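Long-range contacts in galactose mutarotase related enzyme (PDB 3Q1N), which probably binds carbohydrate and may act as an isomerase of the aldose 1-epimerase type: residues Y61-K66 with K104-Y109; K134-A139 with T277-G282; I229-S234 with L289-H294. All blocks are in the same frame, centred on the assembly; numbering follows the deposited sequence.

Contacts 1 and 2 are neighbours at one end of the molecule, their centres 10 Å apart, and they touch: Phe105 and Phe107 of contact 1 pack on Met136 and Pro137 of contact 2, and Lys134 NZ probably hydrogen-bonds to Pro106 O. Contact 3 lies far off, its centre about 33 Å from that of contact 1 and 28 Å from that of contact 2. Contact 1 closes first along the chain; contacts 2 and 3 then interlock, their segments coming in the order 134-139, 229-234, 277-282, 289-294. Strand 277-279 is followed directly by strand 284-293, so the C-terminal part of the chain takes part in both the sheet of strand 136-147 and the nine-stranded sheet.

Contact 1 (Y61-K66 with K104-Y109); sequences YRLGAK and KFPFEY
Tyr61 and Leu63, on the first arm of a beta hairpin (strands 60-63 and 66-69), run at 28° to the path from Lys104 to Phe107, and because the CA atoms of Tyr61 and Lys104 are still 9.4 Å apart, long side chains do the bridging. The hairpin closes through a type II' turn from Leu63 to Lys66, where Gly64 suits a position of positive phi. Facing it is the loop after helix 99-104, bent into an inverse gamma turn at Pro106. With chi1 at 72°, CG of Tyr61 lies between its backbone N and carbonyl carbon, which sends the phenol across to the loop. Its OH donates to Lys104 O over 2.6 Å, in the carbonyl plane and on a lone pair, and Lys104 O lies at the edge of the Tyr61 ring, in its plane. The same OH comes up to the edge of the Phe105 ring, 3.5 Å from CD1. Stacking on Trp270 also holds the Tyr61 ring. A phenylalanine here would keep the ring but would probably leave Lys104 O without its hydroxyl donor and the loop less firmly held to the hairpin. Phe107 lays its ring edge over Phe105, CD2 standing 3.4 Å above the centre of that ring. Leucine suits the apolar patch beside it: Leu63 CD1 rests 3.6 Å from Pro106 CD and 3.7 Å from Phe107 CE2.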
ATOM      1  N   TYR A  61     -17.961  -6.185  -9.376  1.00 16.86           N
ATOM      2  CA  TYR A  61     -18.252  -6.788  -8.101  1.00 16.43           C
ATOM      3  C   TYR A  61     -19.717  -6.667  -7.778  1.00 16.57           C
ATOM      4  O   TYR A  61     -20.482  -6.066  -8.529  1.00 16.19           O
ATOM      5  CB  TYR A  61     -17.431  -6.126  -7.015  1.00 15.94           C
ATOM      6  CG  TYR A  61     -17.864  -4.719  -6.650  1.00 14.85           C
ATOM      7  CD1 TYR A  61     -17.583  -3.657  -7.479  1.00 13.65           C
ATOM      8  CD2 TYR A  61     -18.548  -4.444  -5.476  1.00 14.57           C
ATOM      9  CE1 TYR A  61     -17.969  -2.339  -7.171  1.00 13.51           C
ATOM     10  CE2 TYR A  61     -18.932  -3.125  -5.147  1.00 14.59           C
ATOM     11  CZ  TYR A  61     -18.651  -2.088  -5.997  1.00 14.27           C
ATOM     12  OH  TYR A  61     -19.037  -0.784  -5.715  1.00 16.69           O
ATOM     13  N   ARG A  62     -20.116  -7.247  -6.663  1.00 16.51           N
ATOM     14  CA  ARG A  62     -21.502  -7.173  -6.219  1.00 18.03           C
ATOM     15  C   ARG A  62     -21.664  -6.440  -4.891  1.00 18.12           C
ATOM     16  O   ARG A  62     -20.771  -6.478  -4.015  1.00 17.13           O
ATOM     17  CB  ARG A  62     -22.092  -8.569  -6.053  1.00 18.76           C
ATOM     18  CG  ARG A  62     -22.438  -9.238  -7.372  1.00 22.74           C
ATOM     19  CD  ARG A  62     -22.584 -10.724  -7.186  1.00 28.39           C
ATOM     20  NE  ARG A  62     -23.810 -11.065  -6.459  1.00 32.69           N
ATOM     21  CZ  ARG A  62     -23.935 -12.044  -5.547  1.00 37.88           C
ATOM     22  NH1 ARG A  62     -22.891 -12.791  -5.174  1.00 39.32           N
ATOM     23  NH2 ARG A  62     -25.127 -12.279  -4.987  1.00 39.52           N
ATOM     24  N   LEU A  63     -22.835  -5.807  -4.752  1.00 18.98           N
ATOM     25  CA  LEU A  63     -23.356  -5.382  -3.444  1.00 19.70           C
ATOM     26  C   LEU A  63     -24.678  -6.094  -3.290  1.00 21.48           C
ATOM     27  O   LEU A  63     -25.687  -5.679  -3.870  1.00 21.86           O
ATOM     28  CB  LEU A  63     -23.494  -3.860  -3.331  1.00 20.01           C
ATOM     29  CG  LEU A  63     -22.191  -3.101  -3.440  1.00 20.00           C
ATOM     30  CD1 LEU A  63     -22.407  -1.603  -3.726  1.00 20.50           C
ATOM     31  CD2 LEU A  63     -21.334  -3.341  -2.152  1.00 18.16           C
ATOM     32  N   GLY A  64     -24.657  -7.197  -2.562  1.00 22.80           N
ATOM     33  CA  GLY A  64     -25.799  -8.081  -2.486  1.00 23.85           C
ATOM     34  C   GLY A  64     -26.058  -8.607  -3.878  1.00 25.08           C
ATOM     35  O   GLY A  64     -25.170  -9.208  -4.492  1.00 25.91           O
ATOM     36  N   ALA A  65     -27.234  -8.325  -4.421  1.00 25.88           N
ATOM     37  CA  ALA A  65     -27.600  -8.898  -5.727  1.00 26.19           C
ATOM     38  C   ALA A  65     -27.284  -7.969  -6.909  1.00 26.48           C
ATOM     39  O   ALA A  65     -27.393  -8.420  -8.062  1.00 27.06           O
ATOM     40  CB  ALA A  65     -29.089  -9.330  -5.746  1.00 26.84           C
ATOM     41  N   LYS A  66     -26.835  -6.737  -6.632  1.00 25.30           N
ATOM     42  CA  LYS A  66     -26.566  -5.739  -7.667  0.50 24.93           C
ATOM     43  C   LYS A  66     -25.091  -5.747  -8.093  1.00 24.16           C
ATOM     44  O   LYS A  66     -24.200  -5.914  -7.259  1.00 23.30           O
ATOM     45  CB  LYS A  66     -26.949  -4.347  -7.160  0.50 25.34           C
ATOM     46  CG  LYS A  66     -28.452  -4.165  -6.895  0.50 26.39           C
ATOM     47  CD  LYS A  66     -28.717  -2.811  -6.239  0.50 27.57           C
ATOM     48  CE  LYS A  66     -29.910  -2.094  -6.838  0.50 29.03           C
ATOM     49  NZ  LYS A  66     -31.208  -2.625  -6.374  0.50 29.10           N
ATOM     50  N   LYS A 104     -19.355   3.666  -9.764  1.00 17.22           N
ATOM     51  CA  LYS A 104     -18.602   2.470  -9.421  1.00 16.70           C
ATOM     52  C   LYS A 104     -18.943   1.955  -8.025  1.00 15.93           C
ATOM     53  O   LYS A 104     -18.758   0.795  -7.768  1.00 16.43           O
ATOM     54  CB  LYS A 104     -17.087   2.714  -9.479  1.00 17.05           C
ATOM     55  CG  LYS A 104     -16.568   2.934 -10.889  1.00 19.23           C
ATOM     56  CD  LYS A 104     -15.075   3.088 -10.891  1.00 20.47           C
ATOM     57  CE  LYS A 104     -14.509   3.129 -12.304  1.00 24.14           C
ATOM     58  NZ  LYS A 104     -14.792   4.441 -12.961  1.00 25.36           N
ATOM     59  N   PHE A 105     -19.361   2.857  -7.138  1.00 15.17           N
ATOM     60  CA  PHE A 105     -19.336   2.635  -5.713  1.00 14.65           C
ATOM     61  C   PHE A 105     -20.373   3.612  -5.122  1.00 14.98           C
ATOM     62  O   PHE A 105     -20.103   4.807  -4.959  1.00 14.62           O
ATOM     63  CB  PHE A 105     -17.919   2.904  -5.228  1.00 14.39           C
ATOM     64  CG  PHE A 105     -17.655   2.614  -3.769  1.00 13.34           C
ATOM     65  CD1 PHE A 105     -17.684   1.299  -3.252  1.00 11.96           C
ATOM     66  CD2 PHE A 105     -17.397   3.667  -2.865  1.00 14.57           C
ATOM     67  CE1 PHE A 105     -17.353   1.036  -1.882  1.00 13.71           C
ATOM     68  CE2 PHE A 105     -17.080   3.396  -1.522  1.00 13.96           C
ATOM     69  CZ  PHE A 105     -17.076   2.127  -1.035  1.00 13.53           C
ATOM     70  N   PRO A 106     -21.592   3.125  -4.891  1.00 14.92           N
ATOM     71  CA  PRO A 106     -22.728   4.054  -4.657  1.00 14.82           C
ATOM     72  C   PRO A 106     -22.827   4.539  -3.211  1.00 14.82           C
ATOM     73  O   PRO A 106     -23.852   4.363  -2.523  1.00 15.32           O
ATOM     74  CB  PRO A 106     -23.928   3.199  -5.078  1.00 15.21           C
ATOM     75  CG  PRO A 106     -23.517   1.801  -4.743  1.00 16.50           C
ATOM     76  CD  PRO A 106     -22.042   1.730  -5.044  1.00 14.48           C
ATOM     77  N   PHE A 107     -21.707   5.090  -2.731  1.00 13.88           N
ATOM     78  CA  PHE A 107     -21.579   5.521  -1.359  1.00 13.23           C
ATOM     79  C   PHE A 107     -20.978   6.899  -1.296  1.00 13.38           C
ATOM     80  O   PHE A 107     -19.971   7.216  -1.949  1.00 14.83           O
ATOM     81  CB  PHE A 107     -20.667   4.551  -0.537  1.00 12.98           C
ATOM     82  CG  PHE A 107     -21.163   3.151  -0.499  1.00 11.83           C
ATOM     83  CD1 PHE A 107     -22.139   2.776   0.402  1.00 12.39           C
ATOM     84  CD2 PHE A 107     -20.678   2.180  -1.378  1.00 14.04           C
ATOM     85  CE1 PHE A 107     -22.638   1.490   0.410  1.00 12.66           C
ATOM     86  CE2 PHE A 107     -21.171   0.908  -1.355  1.00 14.08           C
ATOM     87  CZ  PHE A 107     -22.159   0.566  -0.440  1.00 13.07           C
ATOM     88  N   GLU A 108     -21.583   7.733  -0.451  1.00 13.30           N
ATOM     89  CA  GLU A 108     -20.908   8.907   0.058  1.00 12.94           C
ATOM     90  C   GLU A 108     -19.854   8.525   1.094  1.00 12.70           C
ATOM     91  O   GLU A 108     -20.081   7.693   1.986  1.00 12.11           O
ATOM     92  CB  GLU A 108     -21.917   9.933   0.614  1.00 13.12           C
ATOM     93  CG  GLU A 108     -22.954  10.329  -0.416  1.00 13.62           C
ATOM     94  CD  GLU A 108     -23.712  11.575  -0.060  1.00 16.30           C
ATOM     95  OE1 GLU A 108     -23.704  11.986   1.104  1.00 14.97           O
ATOM     96  OE2 GLU A 108     -24.365  12.137  -0.989  1.00 17.15           O
ATOM     97  N   TYR A 109     -18.659   9.095   0.924  1.00 13.11           N
ATOM     98  CA  TYR A 109     -17.545   8.786   1.804  1.00 12.57           C
ATOM     99  C   TYR A 109     -16.653   9.963   2.027  1.00 12.76           C
ATOM    100  O   TYR A 109     -16.627  10.912   1.213  1.00 12.91           O
ATOM    101  CB  TYR A 109     -16.718   7.587   1.261  1.00 13.26           C
ATOM    102  CG  TYR A 109     -15.895   7.897   0.000  1.00 12.11           C
ATOM    103  CD1 TYR A 109     -14.629   8.522   0.092  1.00 13.31           C
ATOM    104  CD2 TYR A 109     -16.401   7.623  -1.282  1.00 12.65           C
ATOM    105  CE1 TYR A 109     -13.912   8.797  -1.041  1.00 13.49           C
ATOM    106  CE2 TYR A 109     -15.689   7.921  -2.419  1.00 12.96           C
ATOM    107  CZ  TYR A 109     -14.445   8.501  -2.311  1.00 13.83           C
ATOM    108  OH  TYR A 109     -13.708   8.818  -3.458  1.00 14.09           O
TER

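Contact 2 (K134-A139 with T277-G282); sequences KSMPFA and TTLSAG
Phe138 and Leu279 meet because their first torsions bring them together: Phe138 CG lies between its backbone N and carbonyl carbon (chi1 74°), which swings the ring over the neighbouring strand, while Leu279 CG stands beside its own backbone N and opposite its carbonyl carbon (chi1 -74°). The ring atom Phe138 CE1 thereby comes within 3.6 Å of Leu279 CD1 and 3.7 Å of Thr277 CB. On the same face Met136, built as selenomethionine, lies alongside Leu279 and bends at chi3 to bring CE to 4.1 Å from Leu279 CD1. A flexible chain, a branched one and a ring can thus fill one buried apolar surface. Strands 136-138 and 277-279 are antiparallel, with hydrogen-bonded pairs at either end of the short ladder. Leu279 N donates to Met136 O over 2.8 Å, and Met136 N returns a bond to Leu279 O; Phe138 and Thr277 exchange a second such pair. Between them falls the non-hydrogen-bonded pair of Pro137 and Thr278, a place that suits proline, since it has no N-H to give across to this partner. Pro137 CA instead offers a C-H contact to Thr277 O at 3.2 Å. On the face of Pro137 and Thr278, the Thr278 methyl CG2 leans on Ser135 CB, 3.8 Å away. A water joins the strands at the Thr277 end, hydrogen-bonded to Thr277 OG1 (2.6 Å) and to Phe138 O (3.0 Å). Beneath the apolar face runs strand 121-130, whose Val128 is touched by Met136, Phe138 and Leu279 alike, while Asn130 ND2 hydrogen-bonds to Lys134 O and Leu279 O at the end of the ladder, and Phe107, from the loop before strand 109-118, packs against Met136 and Pro137.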
ATOM      1  N   LYS A 134     -26.373   3.735   3.687  1.00 13.77           N
ATOM      2  CA  LYS A 134     -26.166   2.318   3.445  1.00 13.77           C
ATOM      3  C   LYS A 134     -24.893   1.872   4.148  1.00 13.84           C
ATOM      4  O   LYS A 134     -23.985   2.671   4.329  1.00 15.12           O
ATOM      5  CB  LYS A 134     -26.020   2.013   1.944  1.00 13.52           C
ATOM      6  CG  LYS A 134     -27.279   2.348   1.154  1.00 13.90           C
ATOM      7  CD  LYS A 134     -27.118   1.849  -0.286  1.00 15.88           C
ATOM      8  CE  LYS A 134     -26.058   2.554  -1.115  1.00 15.84           C
ATOM      9  NZ  LYS A 134     -26.265   4.053  -1.204  1.00 15.27           N
ATOM     10  N   SER A 135     -24.824   0.580   4.459  1.00 13.65           N
ATOM     11  CA  SER A 135     -23.598  -0.038   4.991  1.00 13.66           C
ATOM     12  C   SER A 135     -22.542  -0.063   3.905  1.00 13.10           C
ATOM     13  O   SER A 135     -22.819  -0.528   2.825  1.00 13.33           O
ATOM     14  CB  SER A 135     -23.905  -1.444   5.448  1.00 13.98           C
ATOM     15  OG  SER A 135     -24.930  -1.428   6.472  1.00 15.80           O
HETATM   16  N   MSE A 136     -21.336   0.429   4.207  1.00 12.13           N
HETATM   17  CA  MSE A 136     -20.265   0.623   3.200  1.00 12.69           C
HETATM   18  C   MSE A 136     -19.104  -0.340   3.422  1.00 12.81           C
HETATM   19  O   MSE A 136     -18.387  -0.256   4.415  1.00 12.12           O
HETATM   20  CB  MSE A 136     -19.773   2.050   3.243  1.00 12.85           C
HETATM   21  CG  MSE A 136     -18.707   2.373   2.175  1.00 12.54           C
HETATM   22 SE   MSE A 136     -18.012   4.159   2.192  0.75 10.61          SE
HETATM   23  CE  MSE A 136     -16.593   3.862   3.435  1.00 13.90           C
ATOM     24  N   PRO A 137     -18.880  -1.236   2.459  1.00 12.64           N
ATOM     25  CA  PRO A 137     -17.750  -2.161   2.536  1.00 12.86           C
ATOM     26  C   PRO A 137     -16.577  -1.554   1.760  1.00 13.12           C
ATOM     27  O   PRO A 137     -16.769  -0.972   0.713  1.00 12.29           O
ATOM     28  CB  PRO A 137     -18.290  -3.416   1.894  1.00 13.12           C
ATOM     29  CG  PRO A 137     -19.285  -2.851   0.810  1.00 13.32           C
ATOM     30  CD  PRO A 137     -19.760  -1.505   1.295  1.00 12.91           C
ATOM     31  N   PHE A 138     -15.363  -1.708   2.295  1.00 12.63           N
ATOM     32  CA  PHE A 138     -14.191  -1.156   1.594  1.00 12.74           C
ATOM     33  C   PHE A 138     -12.924  -1.883   1.982  1.00 12.63           C
ATOM     34  O   PHE A 138     -12.870  -2.607   2.986  1.00 13.11           O
ATOM     35  CB  PHE A 138     -14.009   0.343   1.936  1.00 12.28           C
ATOM     36  CG  PHE A 138     -13.471   0.569   3.316  1.00 11.84           C
ATOM     37  CD1 PHE A 138     -14.316   0.560   4.427  1.00 11.79           C
ATOM     38  CD2 PHE A 138     -12.131   0.683   3.525  1.00 11.98           C
ATOM     39  CE1 PHE A 138     -13.816   0.622   5.690  1.00 14.04           C
ATOM     40  CE2 PHE A 138     -11.589   0.778   4.803  1.00 14.14           C
ATOM     41  CZ  PHE A 138     -12.462   0.766   5.921  1.00 14.25           C
ATOM     42  N   ALA A 139     -11.920  -1.700   1.124  1.00 12.42           N
ATOM     43  CA  ALA A 139     -10.530  -2.005   1.437  1.00 12.49           C
ATOM     44  C   ALA A 139      -9.693  -0.745   1.308  1.00 12.27           C
ATOM     45  O   ALA A 139     -10.029   0.164   0.554  1.00 12.92           O
ATOM     46  CB  ALA A 139      -9.954  -3.132   0.495  1.00 12.12           C
ATOM     47  N   THR A 277     -13.826  -4.474   5.162  1.00 12.97           N
ATOM     48  CA  THR A 277     -14.448  -3.945   6.356  1.00 13.28           C
ATOM     49  C   THR A 277     -15.783  -3.300   5.967  1.00 12.86           C
ATOM     50  O   THR A 277     -15.814  -2.504   5.043  1.00 13.18           O
ATOM     51  CB  THR A 277     -13.577  -2.865   6.984  1.00 13.91           C
ATOM     52  OG1 THR A 277     -12.278  -3.389   7.282  1.00 15.17           O
ATOM     53  CG2 THR A 277     -14.214  -2.325   8.327  1.00 14.92           C
ATOM     54  N   THR A 278     -16.857  -3.651   6.679  1.00 13.14           N
ATOM     55  CA  THR A 278     -18.167  -3.023   6.480  1.00 13.70           C
ATOM     56  C   THR A 278     -18.461  -2.012   7.586  1.00 13.82           C
ATOM     57  O   THR A 278     -18.544  -2.356   8.752  1.00 14.44           O
ATOM     58  CB  THR A 278     -19.329  -4.032   6.362  1.00 14.36           C
ATOM     59  OG1 THR A 278     -19.067  -4.932   5.261  1.00 14.36           O
ATOM     60  CG2 THR A 278     -20.693  -3.287   6.110  1.00 14.09           C
ATOM     61  N   LEU A 279     -18.585  -0.769   7.204  1.00 13.25           N
ATOM     62  CA  LEU A 279     -18.945   0.286   8.154  1.00 13.22           C
ATOM     63  C   LEU A 279     -20.427   0.547   8.189  1.00 13.33           C
ATOM     64  O   LEU A 279     -21.086   0.700   7.162  1.00 12.98           O
ATOM     65  CB  LEU A 279     -18.202   1.568   7.779  1.00 13.12           C
ATOM     66  CG  LEU A 279     -16.695   1.621   8.088  1.00 13.96           C
ATOM     67  CD1 LEU A 279     -16.064   2.889   7.424  1.00 13.90           C
ATOM     68  CD2 LEU A 279     -16.410   1.548   9.572  1.00 15.51           C
ATOM     69  N   SER A 280     -20.984   0.589   9.397  1.00 13.81           N
ATOM     70  CA  SER A 280     -22.312   1.115   9.624  1.00 14.42           C
ATOM     71  C   SER A 280     -22.455   2.578   9.172  1.00 14.62           C
ATOM     72  O   SER A 280     -21.444   3.297   8.980  1.00 14.18           O
ATOM     73  CB  SER A 280     -22.674   0.968  11.116  1.00 13.86           C
ATOM     74  OG  SER A 280     -22.696  -0.402  11.504  1.00 16.34           O
ATOM     75  N   ALA A 281     -23.699   3.001   8.913  1.00 14.04           N
ATOM     76  CA  ALA A 281     -23.933   4.389   8.523  1.00 14.54           C
ATOM     77  C   ALA A 281     -23.287   5.358   9.505  1.00 14.69           C
ATOM     78  O   ALA A 281     -23.509   5.244  10.719  1.00 15.28           O
ATOM     79  CB  ALA A 281     -25.407   4.696   8.421  1.00 14.07           C
ATOM     80  N   GLY A 282     -22.491   6.291   8.984  1.00 14.18           N
ATOM     81  CA  GLY A 282     -21.812   7.294   9.770  1.00 14.52           C
ATOM     82  C   GLY A 282     -20.598   6.842  10.555  1.00 14.93           C
ATOM     83  O   GLY A 282     -19.960   7.672  11.220  1.00 16.30           O
TER
HETATM   84  O   HOH W   1     -10.841  -3.130   5.131  1.00 20.94           O

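Contact 3 (I229-S234 with L289-H294); sequences ITLDIS and LKVELH
Asp232 and Glu292 bring their carboxylates together at about a right angle, the two planes 83° apart, on the polar face of a pair of antiparallel strands. Asp232 OD1 stands only 2.6 Å from Glu292 OE2, so near that one of the two acids probably holds a proton. Lys217, from the next strand, forms a salt bridge with Glu292 OE2 and would help offset the charge gathered there. The glutamate reaches this position through an extended chain (chi2 -179°) that runs alongside Thr230. The aliphatic part of Lys290 slants across Asp232, its CB 3.6 Å from OD2, before the chain leads off to solvent. Thr230 OG1 turns instead to Thr219 OG1, a hydrogen bond to the strand beyond. His294 crosses Thr230 obliquely, its NE2 weakly hydrogen-bonded to Glu292 OE1 and its ND1 hydrogen-bonded to Ser228. The backbones pair in register: Glu292 N donates to Thr230 O over 2.7 Å, and Asp232 N to Lys290 O over 2.9 Å. The opposite face, of Ile229, Leu231, Val291 and Leu293, is apolar: Leu231 and Val291 point the same way, Leu231 CD2 lying 3.8 Å from Val291 CG2, and Ile229 CG2 slants past Leu293 CD2 at 3.9 Å. Compact apolar branches fill the space between two sheets without leaving a polar group to satisfy: Leu231 packs on Val254 and Pro256, and Leu289 on Pro256, of strand 251-258 in another sheet. One face polar and the other packed on a second sheet is the pattern of a beta sandwich, here the large antiparallel supersandwich of the galactose mutarotase family.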
ATOM      1  N   ILE A 229      14.616   1.163   5.565  1.00 17.43           N
ATOM      2  CA  ILE A 229      13.372   1.661   6.149  1.00 16.45           C
ATOM      3  C   ILE A 229      12.694   0.560   6.932  1.00 16.30           C
ATOM      4  O   ILE A 229      12.926  -0.609   6.671  1.00 15.66           O
ATOM      5  CB  ILE A 229      12.379   2.155   5.088  1.00 17.23           C
ATOM      6  CG1 ILE A 229      11.953   1.020   4.125  1.00 17.60           C
ATOM      7  CG2 ILE A 229      13.026   3.332   4.328  1.00 16.62           C
ATOM      8  CD1 ILE A 229      10.601   0.420   4.385  1.00 19.22           C
ATOM      9  N   THR A 230      11.913   0.979   7.917  1.00 16.18           N
ATOM     10  CA  THR A 230      11.086   0.081   8.705  1.00 16.76           C
ATOM     11  C   THR A 230       9.652   0.620   8.687  1.00 17.07           C
ATOM     12  O   THR A 230       9.420   1.813   8.955  1.00 16.79           O
ATOM     13  CB  THR A 230      11.584  -0.025  10.144  1.00 17.40           C
ATOM     14  OG1 THR A 230      12.901  -0.576  10.124  1.00 16.51           O
ATOM     15  CG2 THR A 230      10.647  -0.939  11.009  1.00 17.80           C
ATOM     16  N   LEU A 231       8.711  -0.248   8.356  1.00 16.00           N
ATOM     17  CA  LEU A 231       7.280   0.056   8.376  1.00 15.98           C
ATOM     18  C   LEU A 231       6.667  -0.394   9.688  1.00 15.82           C
ATOM     19  O   LEU A 231       6.845  -1.531  10.113  1.00 15.08           O
ATOM     20  CB  LEU A 231       6.550  -0.600   7.208  1.00 15.97           C
ATOM     21  CG  LEU A 231       6.951  -0.194   5.797  1.00 17.53           C
ATOM     22  CD1 LEU A 231       6.048  -0.830   4.734  1.00 17.85           C
ATOM     23  CD2 LEU A 231       7.000   1.326   5.567  1.00 18.25           C
ATOM     24  N   ASP A 232       6.039   0.539  10.398  1.00 15.83           N
ATOM     25  CA  ASP A 232       5.300   0.244  11.618  1.00 17.03           C
ATOM     26  C   ASP A 232       3.844   0.074  11.180  1.00 16.57           C
ATOM     27  O   ASP A 232       3.204   1.025  10.789  1.00 16.94           O
ATOM     28  CB  ASP A 232       5.436   1.390  12.633  1.00 17.44           C
ATOM     29  CG  ASP A 232       6.904   1.639  13.052  1.00 21.12           C
ATOM     30  OD1 ASP A 232       7.807   0.866  12.675  1.00 23.84           O
ATOM     31  OD2 ASP A 232       7.155   2.639  13.727  1.00 26.26           O
ATOM     32  N   ILE A 233       3.347  -1.151  11.211  1.00 17.37           N
ATOM     33  CA  ILE A 233       2.078  -1.495  10.502  1.00 17.16           C
ATOM     34  C   ILE A 233       1.166  -2.435  11.306  1.00 17.54           C
ATOM     35  O   ILE A 233       0.415  -3.223  10.741  1.00 16.67           O
ATOM     36  CB  ILE A 233       2.405  -2.046   9.070  1.00 17.77           C
ATOM     37  CG1 ILE A 233       3.583  -2.999   9.106  1.00 19.62           C
ATOM     38  CG2 ILE A 233       2.737  -0.887   8.140  1.00 19.00           C
ATOM     39  CD1 ILE A 233       3.352  -4.250   9.831  1.00 19.27           C
ATOM     40  N   SER A 234       1.149  -2.315  12.629  1.00 18.06           N
ATOM     41  CA  SER A 234       0.281  -3.181  13.456  0.50 18.19           C
ATOM     42  C   SER A 234      -1.175  -3.073  13.020  1.00 18.53           C
ATOM     43  O   SER A 234      -1.924  -4.049  13.092  1.00 18.77           O
ATOM     44  CB  SER A 234       0.375  -2.835  14.946  0.50 18.31           C
ATOM     45  OG  SER A 234       1.651  -3.132  15.495  0.50 18.52           O
ATOM     46  N   LEU A 289       0.139   4.336  10.230  1.00 16.20           N
ATOM     47  CA  LEU A 289       1.438   3.686   9.996  1.00 16.63           C
ATOM     48  C   LEU A 289       2.574   4.691  10.168  1.00 16.66           C
ATOM     49  O   LEU A 289       2.344   5.908  10.195  1.00 16.84           O
ATOM     50  CB  LEU A 289       1.514   3.036   8.608  1.00 17.29           C
ATOM     51  CG  LEU A 289       1.363   3.854   7.322  1.00 18.37           C
ATOM     52  CD1 LEU A 289       2.680   4.466   6.868  1.00 19.99           C
ATOM     53  CD2 LEU A 289       0.742   2.996   6.194  1.00 18.31           C
ATOM     54  N   LYS A 290       3.799   4.171  10.279  1.00 16.53           N
ATOM     55  CA  LYS A 290       4.989   4.994  10.197  1.00 17.20           C
ATOM     56  C   LYS A 290       5.972   4.355   9.232  1.00 16.65           C
ATOM     57  O   LYS A 290       6.073   3.124   9.157  1.00 17.17           O
ATOM     58  CB  LYS A 290       5.676   5.162  11.553  1.00 18.34           C
ATOM     59  CG  LYS A 290       4.781   5.714  12.683  1.00 22.81           C
ATOM     60  CD  LYS A 290       5.582   5.942  14.003  1.00 27.41           C
ATOM     61  CE  LYS A 290       4.646   6.513  15.081  1.00 31.13           C
ATOM     62  NZ  LYS A 290       5.384   6.760  16.374  1.00 35.39           N
ATOM     63  N   VAL A 291       6.665   5.205   8.489  1.00 16.31           N
ATOM     64  CA  VAL A 291       7.803   4.779   7.664  1.00 16.10           C
ATOM     65  C   VAL A 291       9.024   5.322   8.421  1.00 16.46           C
ATOM     66  O   VAL A 291       9.250   6.526   8.439  1.00 16.57           O
ATOM     67  CB  VAL A 291       7.723   5.348   6.247  1.00 16.49           C
ATOM     68  CG1 VAL A 291       8.848   4.738   5.368  1.00 15.31           C
ATOM     69  CG2 VAL A 291       6.324   5.078   5.618  1.00 16.47           C
ATOM     70  N   GLU A 292       9.739   4.468   9.123  1.00 16.07           N
ATOM     71  CA  GLU A 292      10.970   4.886   9.793  1.00 16.63           C
ATOM     72  C   GLU A 292      12.078   4.987   8.757  1.00 16.85           C
ATOM     73  O   GLU A 292      12.279   4.062   7.951  1.00 17.57           O
ATOM     74  CB  GLU A 292      11.401   3.925  10.874  1.00 17.80           C
ATOM     75  CG  GLU A 292      10.306   3.512  11.867  1.00 19.47           C
ATOM     76  CD  GLU A 292      10.814   2.560  12.945  1.00 23.42           C
ATOM     77  OE1 GLU A 292      12.041   2.348  13.089  1.00 23.68           O
ATOM     78  OE2 GLU A 292       9.965   2.009  13.666  1.00 26.51           O
ATOM     79  N   LEU A 293      12.764   6.132   8.748  1.00 16.90           N
ATOM     80  CA  LEU A 293      13.727   6.461   7.701  1.00 17.09           C
ATOM     81  C   LEU A 293      15.139   6.355   8.287  1.00 18.85           C
ATOM     82  O   LEU A 293      15.536   7.216   9.066  1.00 19.10           O
ATOM     83  CB  LEU A 293      13.429   7.858   7.186  1.00 16.80           C
ATOM     84  CG  LEU A 293      12.073   7.997   6.491  1.00 15.20           C
ATOM     85  CD1 LEU A 293      11.917   9.454   6.019  1.00 17.08           C
ATOM     86  CD2 LEU A 293      11.934   6.950   5.293  1.00 14.49           C
ATOM     87  N   HIS A 294      15.845   5.269   7.945  1.00 19.71           N
ATOM     88  CA  HIS A 294      17.170   4.940   8.476  0.50 20.79           C
ATOM     89  C   HIS A 294      18.187   5.134   7.378  1.00 21.97           C
ATOM     90  O   HIS A 294      18.019   5.842   6.385  1.00 21.87           O
ATOM     91  CB  HIS A 294      17.334   3.455   8.863  0.50 20.57           C
ATOM     92  CG  HIS A 294      16.266   2.885   9.735  0.50 20.15           C
ATOM     93  ND1 HIS A 294      15.548   1.760   9.373  0.50 21.75           N
ATOM     94  CD2 HIS A 294      15.863   3.206  10.982  0.50 19.68           C
ATOM     95  CE1 HIS A 294      14.718   1.446  10.348  0.50 19.92           C
ATOM     96  NE2 HIS A 294      14.890   2.301  11.338  0.50 20.94           N
ATOM     97  OXT HIS A 294      19.223   4.477   7.441  1.00 25.30           O
TER